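Local coordinates for C-type diheme-containing protein (Kuenenia stuttgartiensis, PDB 6H5L) that probably carries electrons through two covalently bound c-type hemes, as part of a multiheme reductase complex of an anammox bacterium, at residues Y15-G29 with L33-T45. Residues are numbered along the deposited sequence; the frame is centred on the assembly and turned at random.
With HEC (heme c), chain L.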
ATOM      1  N   TYR B  15      28.280  51.548   5.497  1.00 35.39           N
ATOM      2  CA  TYR B  15      26.967  51.664   4.866  1.00 39.91           C
ATOM      3  C   TYR B  15      27.097  51.726   3.350  1.00 36.16           C
ATOM      4  O   TYR B  15      26.333  51.083   2.619  1.00 36.56           O
ATOM      5  CB  TYR B  15      26.235  52.900   5.390  1.00 32.47           C
ATOM      6  CG  TYR B  15      24.837  53.041   4.835  1.00 35.52           C
ATOM      7  CD1 TYR B  15      24.609  53.694   3.629  1.00 29.45           C
ATOM      8  CD2 TYR B  15      23.745  52.516   5.511  1.00 32.41           C
ATOM      9  CE1 TYR B  15      23.336  53.815   3.113  1.00 25.46           C
ATOM     10  CE2 TYR B  15      22.467  52.632   5.003  1.00 27.40           C
ATOM     11  CZ  TYR B  15      22.270  53.284   3.806  1.00 32.42           C
ATOM     12  OH  TYR B  15      20.998  53.400   3.302  1.00 33.73           O
ATOM     13  N   LYS B  16      28.054  52.515   2.862  1.00 38.71           N
ATOM     14  CA  LYS B  16      28.258  52.667   1.424  1.00 34.60           C
ATOM     15  C   LYS B  16      28.555  51.327   0.763  1.00 36.34           C
ATOM     16  O   LYS B  16      27.999  51.002  -0.293  1.00 43.21           O
ATOM     17  CB  LYS B  16      29.397  53.660   1.184  1.00 34.27           C
ATOM     18  CG  LYS B  16      29.502  54.222  -0.223  1.00 52.64           C
ATOM     19  CD  LYS B  16      30.446  55.417  -0.231  1.00 70.71           C
ATOM     20  CE  LYS B  16      30.587  56.027  -1.615  1.00 80.37           C
ATOM     21  NZ  LYS B  16      31.368  57.296  -1.563  1.00 64.20           N
ATOM     22  N   LYS B  17      29.421  50.527   1.385  1.00 35.48           N
ATOM     23  CA  LYS B  17      29.909  49.302   0.763  1.00 30.63           C
ATOM     24  C   LYS B  17      28.958  48.126   0.953  1.00 34.47           C
ATOM     25  O   LYS B  17      28.896  47.242   0.090  1.00 32.01           O
ATOM     26  CB  LYS B  17      31.292  48.965   1.325  1.00 35.13           C
ATOM     27  CG  LYS B  17      32.156  48.078   0.448  1.00 43.48           C
ATOM     28  CD  LYS B  17      33.629  48.271   0.791  1.00 58.80           C
ATOM     29  CE  LYS B  17      34.530  47.320   0.019  1.00 56.48           C
ATOM     30  NZ  LYS B  17      34.895  46.122   0.823  1.00 41.32           N
ATOM     31  N   TYR B  18      28.206  48.095   2.055  1.00 34.73           N
ATOM     32  CA  TYR B  18      27.424  46.920   2.408  1.00 31.49           C
ATOM     33  C   TYR B  18      25.925  47.159   2.532  1.00 35.53           C
ATOM     34  O   TYR B  18      25.173  46.180   2.598  1.00 37.94           O
ATOM     35  CB  TYR B  18      27.934  46.320   3.729  1.00 35.91           C
ATOM     36  CG  TYR B  18      29.423  46.064   3.744  1.00 37.53           C
ATOM     37  CD1 TYR B  18      29.984  45.065   2.958  1.00 30.90           C
ATOM     38  CD2 TYR B  18      30.269  46.818   4.546  1.00 36.91           C
ATOM     39  CE1 TYR B  18      31.345  44.830   2.967  1.00 30.12           C
ATOM     40  CE2 TYR B  18      31.630  46.588   4.563  1.00 39.96           C
ATOM     41  CZ  TYR B  18      32.163  45.592   3.773  1.00 38.04           C
ATOM     42  OH  TYR B  18      33.520  45.363   3.791  1.00 30.60           O
ATOM     43  N   CYS B  19      25.466  48.404   2.572  1.00 40.08           N
ATOM     44  CA  CYS B  19      24.046  48.681   2.763  1.00 35.26           C
ATOM     45  C   CYS B  19      23.425  49.488   1.636  1.00 31.26           C
ATOM     46  O   CYS B  19      22.255  49.279   1.305  1.00 36.89           O
ATOM     47  CB  CYS B  19      23.830  49.426   4.087  1.00 33.34           C
ATOM     48  SG  CYS B  19      24.834  48.827   5.469  1.00 35.39           S
ATOM     49  N   ALA B  20      24.181  50.413   1.045  1.00 32.76           N
ATOM     50  CA  ALA B  20      23.642  51.264  -0.013  1.00 26.98           C
ATOM     51  C   ALA B  20      23.099  50.507  -1.222  1.00 24.24           C
ATOM     52  O   ALA B  20      22.090  50.964  -1.786  1.00 22.85           O
ATOM     53  CB  ALA B  20      24.715  52.271  -0.451  1.00 24.60           C
ATOM     54  N   PRO B  21      23.697  49.398  -1.687  1.00 25.18           N
ATOM     55  CA  PRO B  21      23.137  48.712  -2.866  1.00 22.70           C
ATOM     56  C   PRO B  21      21.658  48.376  -2.760  1.00 20.94           C
ATOM     57  O   PRO B  21      20.957  48.390  -3.780  1.00 26.76           O
ATOM     58  CB  PRO B  21      23.996  47.446  -2.959  1.00 20.94           C
ATOM     59  CG  PRO B  21      25.311  47.874  -2.433  1.00 27.99           C
ATOM     60  CD  PRO B  21      25.009  48.830  -1.314  1.00 23.40           C
ATOM     61  N   CYS B  22      21.157  48.077  -1.561  1.00 23.48           N
ATOM     62  CA  CYS B  22      19.742  47.773  -1.372  1.00 27.02           C
ATOM     63  C   CYS B  22      18.969  48.958  -0.802  1.00 26.30           C
ATOM     64  O   CYS B  22      17.986  49.407  -1.400  1.00 23.08           O
ATOM     65  CB  CYS B  22      19.583  46.545  -0.465  1.00 18.68           C
ATOM     66  SG  CYS B  22      20.084  44.980  -1.222  1.00 22.93           S
ATOM     67  N   HIS B  23      19.406  49.484   0.342  1.00 21.42           N
ATOM     68  CA  HIS B  23      18.659  50.521   1.042  1.00 23.98           C
ATOM     69  C   HIS B  23      18.822  51.906   0.432  1.00 27.24           C
ATOM     70  O   HIS B  23      18.149  52.842   0.877  1.00 25.15           O
ATOM     71  CB  HIS B  23      19.071  50.556   2.516  1.00 21.02           C
ATOM     72  CG  HIS B  23      18.610  49.365   3.296  1.00 27.40           C
ATOM     73  ND1 HIS B  23      17.309  49.218   3.724  1.00 28.50           N
ATOM     74  CD2 HIS B  23      19.275  48.266   3.725  1.00 22.03           C
ATOM     75  CE1 HIS B  23      17.191  48.079   4.384  1.00 25.35           C
ATOM     76  NE2 HIS B  23      18.369  47.483   4.400  1.00 26.55           N
ATOM     77  N   GLY B  24      19.684  52.068  -0.560  1.00 27.19           N
ATOM     78  CA  GLY B  24      19.810  53.347  -1.222  1.00 32.11           C
ATOM     79  C   GLY B  24      20.962  54.171  -0.673  1.00 33.06           C
ATOM     80  O   GLY B  24      21.423  53.984   0.456  1.00 24.86           O
ATOM     81  N   GLU B  25      21.438  55.106  -1.504  1.00 42.00           N
ATOM     82  CA  GLU B  25      22.582  55.930  -1.120  1.00 45.28           C
ATOM     83  C   GLU B  25      22.248  56.863   0.038  1.00 39.13           C
ATOM     84  O   GLU B  25      23.145  57.266   0.787  1.00 43.77           O
ATOM     85  CB  GLU B  25      23.067  56.730  -2.328  1.00 51.37           C
ATOM     86  CG  GLU B  25      24.579  56.832  -2.437  1.00 57.12           C
ATOM     87  CD  GLU B  25      25.118  58.157  -1.939  1.00 78.08           C
ATOM     88  OE1 GLU B  25      24.460  59.193  -2.171  1.00 68.72           O
ATOM     89  OE2 GLU B  25      26.199  58.166  -1.315  1.00 78.97           O
ATOM     90  N   GLU B  26      20.973  57.212   0.199  1.00 32.21           N
ATOM     91  CA  GLU B  26      20.519  58.096   1.266  1.00 38.69           C
ATOM     92  C   GLU B  26      19.490  57.417   2.161  1.00 35.02           C
ATOM     93  O   GLU B  26      18.689  58.085   2.819  1.00 34.51           O
ATOM     94  CB  GLU B  26      19.949  59.389   0.691  1.00 37.65           C
ATOM     95  CG  GLU B  26      20.936  60.217  -0.095  1.00 52.15           C
ATOM     96  CD  GLU B  26      20.353  60.713  -1.400  1.00 82.26           C
ATOM     97  OE1 GLU B  26      20.414  59.965  -2.398  1.00 70.77           O
ATOM     98  OE2 GLU B  26      19.813  61.839  -1.424  1.00 82.21           O
ATOM     99  N   GLY B  27      19.494  56.085   2.177  1.00 31.67           N
ATOM    100  CA  GLY B  27      18.605  55.345   3.051  1.00 28.88           C
ATOM    101  C   GLY B  27      17.144  55.382   2.676  1.00 26.02           C
ATOM    102  O   GLY B  27      16.292  55.087   3.518  1.00 24.43           O
ATOM    103  N   GLY B  28      16.823  55.751   1.441  1.00 29.58           N
ATOM    104  CA  GLY B  28      15.444  55.784   1.009  1.00 28.78           C
ATOM    105  C   GLY B  28      14.866  54.457   0.577  1.00 29.92           C
ATOM    106  O   GLY B  28      13.769  54.428   0.014  1.00 19.39           O
ATOM    107  N   GLY B  29      15.567  53.352   0.825  1.00 23.26           N
ATOM    108  CA  GLY B  29      15.117  52.062   0.332  1.00 26.05           C
ATOM    109  C   GLY B  29      15.014  51.999  -1.175  1.00 27.41           C
ATOM    110  O   GLY B  29      14.203  51.233  -1.706  1.00 33.75           O
ATOM    111  N   LEU B  33      18.900  47.731  -6.971  1.00 27.09           N
ATOM    112  CA  LEU B  33      18.372  46.378  -6.845  1.00 24.60           C
ATOM    113  C   LEU B  33      17.043  46.323  -6.106  1.00 22.65           C
ATOM    114  O   LEU B  33      16.438  45.248  -6.046  1.00 28.30           O
ATOM    115  CB  LEU B  33      19.395  45.481  -6.143  1.00 19.64           C
ATOM    116  CG  LEU B  33      20.395  44.707  -7.008  1.00 26.35           C
ATOM    117  CD1 LEU B  33      20.672  45.418  -8.324  1.00 27.51           C
ATOM    118  CD2 LEU B  33      21.693  44.490  -6.246  1.00 28.50           C
ATOM    119  N   SER B  34      16.576  47.440  -5.544  1.00 21.06           N
ATOM    120  CA  SER B  34      15.278  47.451  -4.880  1.00 22.87           C
ATOM    121  C   SER B  34      14.121  47.379  -5.869  1.00 26.65           C
ATOM    122  O   SER B  34      13.005  47.027  -5.471  1.00 26.10           O
ATOM    123  CB  SER B  34      15.139  48.704  -4.015  1.00 20.70           C
ATOM    124  OG  SER B  34      15.118  49.875  -4.811  1.00 32.06           O
ATOM    125  N   ARG B  35      14.361  47.704  -7.142  1.00 29.26           N
ATOM    126  CA  ARG B  35      13.291  47.675  -8.135  1.00 25.70           C
ATOM    127  C   ARG B  35      12.763  46.263  -8.360  1.00 26.23           C
ATOM    128  O   ARG B  35      11.577  46.089  -8.662  1.00 27.37           O
ATOM    129  CB  ARG B  35      13.785  48.265  -9.455  1.00 18.28           C
ATOM    130  CG  ARG B  35      14.869  47.429 -10.119  1.00 20.32           C
ATOM    131  CD  ARG B  35      15.420  48.069 -11.376  1.00 24.28           C
ATOM    132  NE  ARG B  35      16.527  47.285 -11.915  1.00 24.77           N
ATOM    133  CZ  ARG B  35      17.168  47.567 -13.044  1.00 26.28           C
ATOM    134  NH1 ARG B  35      16.812  48.622 -13.764  1.00 37.77           N
ATOM    135  NH2 ARG B  35      18.164  46.794 -13.453  1.00 24.56           N
ATOM    136  N   SER B  36      13.616  45.251  -8.214  1.00 25.30           N
ATOM    137  CA  SER B  36      13.253  43.866  -8.488  1.00 26.65           C
ATOM    138  C   SER B  36      13.218  43.015  -7.229  1.00 24.84           C
ATOM    139  O   SER B  36      13.106  41.789  -7.323  1.00 26.12           O
ATOM    140  CB  SER B  36      14.227  43.258  -9.498  1.00 28.53           C
ATOM    141  OG  SER B  36      15.541  43.209  -8.967  1.00 26.20           O
ATOM    142  N   MET B  37      13.308  43.631  -6.056  1.00 22.73           N
ATOM    143  CA  MET B  37      13.441  42.913  -4.800  1.00 19.62           C
ATOM    144  C   MET B  37      12.106  42.870  -4.070  1.00 18.63           C
ATOM    145  O   MET B  37      11.385  43.870  -4.016  1.00 25.85           O
ATOM    146  CB  MET B  37      14.502  43.576  -3.921  1.00 16.15           C
ATOM    147  CG  MET B  37      14.867  42.804  -2.672  1.00 18.78           C
ATOM    148  SD  MET B  37      16.325  43.494  -1.866  1.00 28.01           S
ATOM    149  CE  MET B  37      17.573  43.194  -3.116  1.00 10.29           C
ATOM    150  N   LEU B  38      11.783  41.707  -3.510  1.00 19.62           N
ATOM    151  CA  LEU B  38      10.559  41.517  -2.740  1.00 21.65           C
ATOM    152  C   LEU B  38      10.832  40.555  -1.590  1.00 26.51           C
ATOM    153  O   LEU B  38      11.201  39.398  -1.831  1.00 29.91           O
ATOM    154  CB  LEU B  38       9.433  40.989  -3.630  1.00 22.18           C
ATOM    155  CG  LEU B  38       8.802  41.983  -4.607  1.00 16.99           C
ATOM    156  CD1 LEU B  38       8.061  41.255  -5.716  1.00 19.90           C
ATOM    157  CD2 LEU B  38       7.866  42.920  -3.865  1.00 17.40           C
ATOM    158  N   PRO B  39      10.662  40.979  -0.324  1.00 27.26           N
ATOM    159  CA  PRO B  39      10.192  42.288   0.154  1.00 27.79           C
ATOM    160  C   PRO B  39      11.138  43.446  -0.164  1.00 25.63           C
ATOM    161  O   PRO B  39      12.342  43.238  -0.315  1.00 22.27           O
ATOM    162  CB  PRO B  39      10.092  42.094   1.672  1.00 24.11           C
ATOM    163  CG  PRO B  39      10.037  40.620   1.877  1.00 25.95           C
ATOM    164  CD  PRO B  39      10.889  40.049   0.793  1.00 26.94           C
ATOM    165  N   LYS B  40      10.580  44.647  -0.269  1.00 27.96           N
ATOM    166  CA  LYS B  40      11.381  45.823  -0.561  1.00 26.62           C
ATOM    167  C   LYS B  40      12.311  46.138   0.611  1.00 28.85           C
ATOM    168  O   LYS B  40      11.949  45.924   1.770  1.00 35.08           O
ATOM    169  CB  LYS B  40      10.479  47.023  -0.840  1.00 30.15           C
ATOM    170  CG  LYS B  40       9.641  46.893  -2.097  1.00 27.14           C
ATOM    171  CD  LYS B  40      10.519  46.834  -3.334  1.00 28.89           C
ATOM    172  CE  LYS B  40       9.700  46.549  -4.583  1.00 25.09           C
ATOM    173  NZ  LYS B  40      10.567  46.350  -5.777  1.00 30.73           N
ATOM    174  N   PRO B  41      13.517  46.640   0.335  1.00 26.73           N
ATOM    175  CA  PRO B  41      14.416  47.019   1.429  1.00 29.86           C
ATOM    176  C   PRO B  41      13.876  48.229   2.176  1.00 30.95           C
ATOM    177  O   PRO B  41      13.251  49.116   1.589  1.00 36.37           O
ATOM    178  CB  PRO B  41      15.735  47.330   0.716  1.00 28.79           C
ATOM    179  CG  PRO B  41      15.325  47.728  -0.649  1.00 33.03           C
ATOM    180  CD  PRO B  41      14.122  46.886  -0.982  1.00 30.11           C
ATOM    181  N   ARG B  42      14.119  48.247   3.487  1.00 31.39           N
ATOM    182  CA  ARG B  42      13.516  49.243   4.367  1.00 31.22           C
ATOM    183  C   ARG B  42      13.875  50.661   3.938  1.00 32.42           C
ATOM    184  O   ARG B  42      15.033  50.960   3.627  1.00 31.83           O
ATOM    185  CB  ARG B  42      13.964  49.007   5.811  1.00 23.78           C
ATOM    186  CG  ARG B  42      13.264  49.900   6.826  1.00 20.08           C
ATOM    187  CD  ARG B  42      11.810  49.496   7.023  1.00 22.95           C
ATOM    188  NE  ARG B  42      11.695  48.161   7.600  1.00 27.13           N
ATOM    189  CZ  ARG B  42      11.400  47.066   6.905  1.00 30.46           C
ATOM    190  NH1 ARG B  42      11.178  47.144   5.600  1.00 29.45           N
ATOM    191  NH2 ARG B  42      11.326  45.893   7.518  1.00 28.27           N
ATOM    192  N   ASN B  43      12.869  51.530   3.919  1.00 29.73           N
ATOM    193  CA  ASN B  43      13.068  52.961   3.718  1.00 28.94           C
ATOM    194  C   ASN B  43      13.282  53.580   5.096  1.00 27.15           C
ATOM    195  O   ASN B  43      12.328  53.822   5.838  1.00 26.00           O
ATOM    196  CB  ASN B  43      11.875  53.576   2.992  1.00 33.45           C
ATOM    197  CG  ASN B  43      12.080  55.045   2.649  1.00 31.83           C
ATOM    198  OD1 ASN B  43      13.015  55.690   3.125  1.00 29.99           O
ATOM    199  ND2 ASN B  43      11.190  55.584   1.824  1.00 28.03           N
ATOM    200  N   PHE B  44      14.547  53.836   5.437  1.00 26.43           N
ATOM    201  CA  PHE B  44      14.899  54.338   6.760  1.00 28.52           C
ATOM    202  C   PHE B  44      14.437  55.768   7.003  1.00 32.46           C
ATOM    203  O   PHE B  44      14.426  56.205   8.158  1.00 33.25           O
ATOM    204  CB  PHE B  44      16.413  54.255   6.959  1.00 26.88           C
ATOM    205  CG  PHE B  44      16.959  52.858   6.901  1.00 32.14           C
ATOM    206  CD1 PHE B  44      16.363  51.834   7.619  1.00 23.76           C
ATOM    207  CD2 PHE B  44      18.067  52.566   6.123  1.00 28.91           C
ATOM    208  CE1 PHE B  44      16.865  50.548   7.564  1.00 19.57           C
ATOM    209  CE2 PHE B  44      18.572  51.282   6.064  1.00 23.97           C
ATOM    210  CZ  PHE B  44      17.970  50.272   6.786  1.00 19.28           C
ATOM    211  N   THR B  45      14.054  56.500   5.953  1.00 33.22           N
ATOM    212  CA  THR B  45      13.729  57.914   6.101  1.00 36.26           C
ATOM    213  C   THR B  45      12.430  58.144   6.864  1.00 32.33           C
ATOM    214  O   THR B  45      12.204  59.256   7.352  1.00 34.43           O
ATOM    215  CB  THR B  45      13.639  58.587   4.729  1.00 26.59           C
ATOM    216  OG1 THR B  45      12.489  58.095   4.029  1.00 24.25           O
ATOM    217  CG2 THR B  45      14.890  58.299   3.906  1.00 21.24           C
TER
HETATM  218 FE   HEC L 302      18.846  45.710   5.191  1.00 20.59          FE
HETATM  219  CHA HEC L 302      15.650  45.615   6.422  1.00 25.09           C
HETATM  220  CHB HEC L 302      19.874  47.322   8.067  1.00 25.90           C
HETATM  221  CHC HEC L 302      22.063  45.884   3.969  1.00 31.34           C
HETATM  222  CHD HEC L 302      17.837  44.213   2.261  1.00 21.07           C
HETATM  223  NA  HEC L 302      17.937  46.348   6.922  1.00 18.78           N
HETATM  224  C1A HEC L 302      16.600  46.210   7.222  1.00 23.02           C
HETATM  225  C2A HEC L 302      16.343  46.786   8.527  1.00 23.59           C
HETATM  226  C3A HEC L 302      17.521  47.267   8.986  1.00 19.93           C
HETATM  227  C4A HEC L 302      18.536  46.993   7.983  1.00 21.35           C
HETATM  228  CMA HEC L 302      17.851  47.988  10.315  1.00 25.82           C
HETATM  229  CAA HEC L 302      14.899  46.776   9.112  1.00 23.87           C
HETATM  230  CBA HEC L 302      14.694  47.059  10.599  1.00 24.00           C
HETATM  231  CGA HEC L 302      13.216  47.051  10.899  1.00 33.20           C
HETATM  232  O1A HEC L 302      12.406  47.233   9.952  1.00 33.28           O
HETATM  233  O2A HEC L 302      12.846  46.867  12.087  1.00 33.95           O
HETATM  234  NB  HEC L 302      20.628  46.475   5.880  1.00 18.63           N
HETATM  235  C1B HEC L 302      20.837  47.073   7.109  1.00 25.04           C
HETATM  236  C2B HEC L 302      22.250  47.386   7.217  1.00 23.35           C
HETATM  237  C3B HEC L 302      22.850  46.995   6.086  1.00 30.68           C
HETATM  238  C4B HEC L 302      21.844  46.411   5.225  1.00 29.48           C
HETATM  239  CMB HEC L 302      22.921  48.073   8.425  1.00 30.07           C
HETATM  240  CAB HEC L 302      24.350  47.115   5.729  1.00 31.47           C
HETATM  241  CBB HEC L 302      25.199  46.157   6.595  1.00 27.50           C
HETATM  242  NC  HEC L 302      19.776  45.159   3.444  1.00 25.37           N
HETATM  243  C1C HEC L 302      21.116  45.314   3.146  1.00 22.46           C
HETATM  244  C2C HEC L 302      21.377  44.648   1.887  1.00 16.11           C
HETATM  245  C3C HEC L 302      20.192  44.313   1.359  1.00 21.50           C
HETATM  246  C4C HEC L 302      19.172  44.545   2.364  1.00 23.38           C
HETATM  247  CMC HEC L 302      22.714  44.748   1.119  1.00 14.93           C
HETATM  248  CAC HEC L 302      19.947  43.648  -0.016  1.00 22.49           C
HETATM  249  CBC HEC L 302      20.542  42.223  -0.032  1.00 23.27           C
HETATM  250  ND  HEC L 302      17.028  45.022   4.454  1.00 23.98           N
HETATM  251  C1D HEC L 302      16.854  44.430   3.204  1.00 21.83           C
HETATM  252  C2D HEC L 302      15.461  44.071   3.055  1.00 26.16           C
HETATM  253  C3D HEC L 302      14.782  44.512   4.359  1.00 20.98           C
HETATM  254  C4D HEC L 302      15.832  45.089   5.163  1.00 25.64           C
HETATM  255  CMD HEC L 302      14.801  43.391   1.838  1.00 26.04           C
HETATM  256  CAD HEC L 302      13.296  44.378   4.749  1.00 19.44           C
HETATM  257  CBD HEC L 302      13.026  42.961   5.237  1.00 16.57           C
HETATM  258  CGD HEC L 302      11.566  42.810   5.569  1.00 22.87           C
HETATM  259  O1D HEC L 302      11.044  43.617   6.381  1.00 26.16           O
HETATM  260  O2D HEC L 302      10.925  41.874   5.026  1.00 27.77           O
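The imidazole of His23 is held by three neighbours from the 33-45 loop while its NE2 binds the heme iron at 2.0 Å, opposite the second axial ligand, Met78. At the ring edge away from the iron, ND1 donates to the carbonyl O of Arg42 (2.9 Å, 167°), a nearly straight bond in the imidazole plane that uses a carbonyl lone pair and should fix the ring's rotation about the iron bond. Phe44 lies over one face in an offset stack, centroids 4.3 Å apart and planes at 27°. Against the opposite face rests Pro41, whose CB makes a CH-pi contact.

The same loop also grips the porphyrin. With CG anti to the backbone N (chi1 -173°) and bends at chi2 and chi3, the Arg42 side chain folds back to the heme propionates: NE donates to O1A, and NH2 reaches O1D at 2.6 Å while also bonding to O1A. Lys50 joins it in hydrogen bonding to the heme. Met37 CE meets the thioether sulfur SG of Cys22 at 3.6 Å.

Further out, Gly29 lets the two segments run close together, since a CB on it would run into Pro41 O. Gly27 O takes a weak bond from Phe44 N, and Asn43 lays its amide against the Gly28 peptide, CG 3.2 Å from Gly28 O. The bond from Thr45 N to Asn43 OD1 closes an Asx turn leading into the 3-10 segment at Phe44 and Thr45, and Thr45 OG1 donates to the same oxygen from the same face of the amide; with an alanine in place of Asn43, Thr45 N and OG1 lose this acceptor, and the turn into Phe44 would probably be less firmly set.

Cys19 and Cys22, thioether-linked to the heme ahead of the ligating His23, make this the CXXCH motif of a class I-like cytochrome c domain with His/Met ligation.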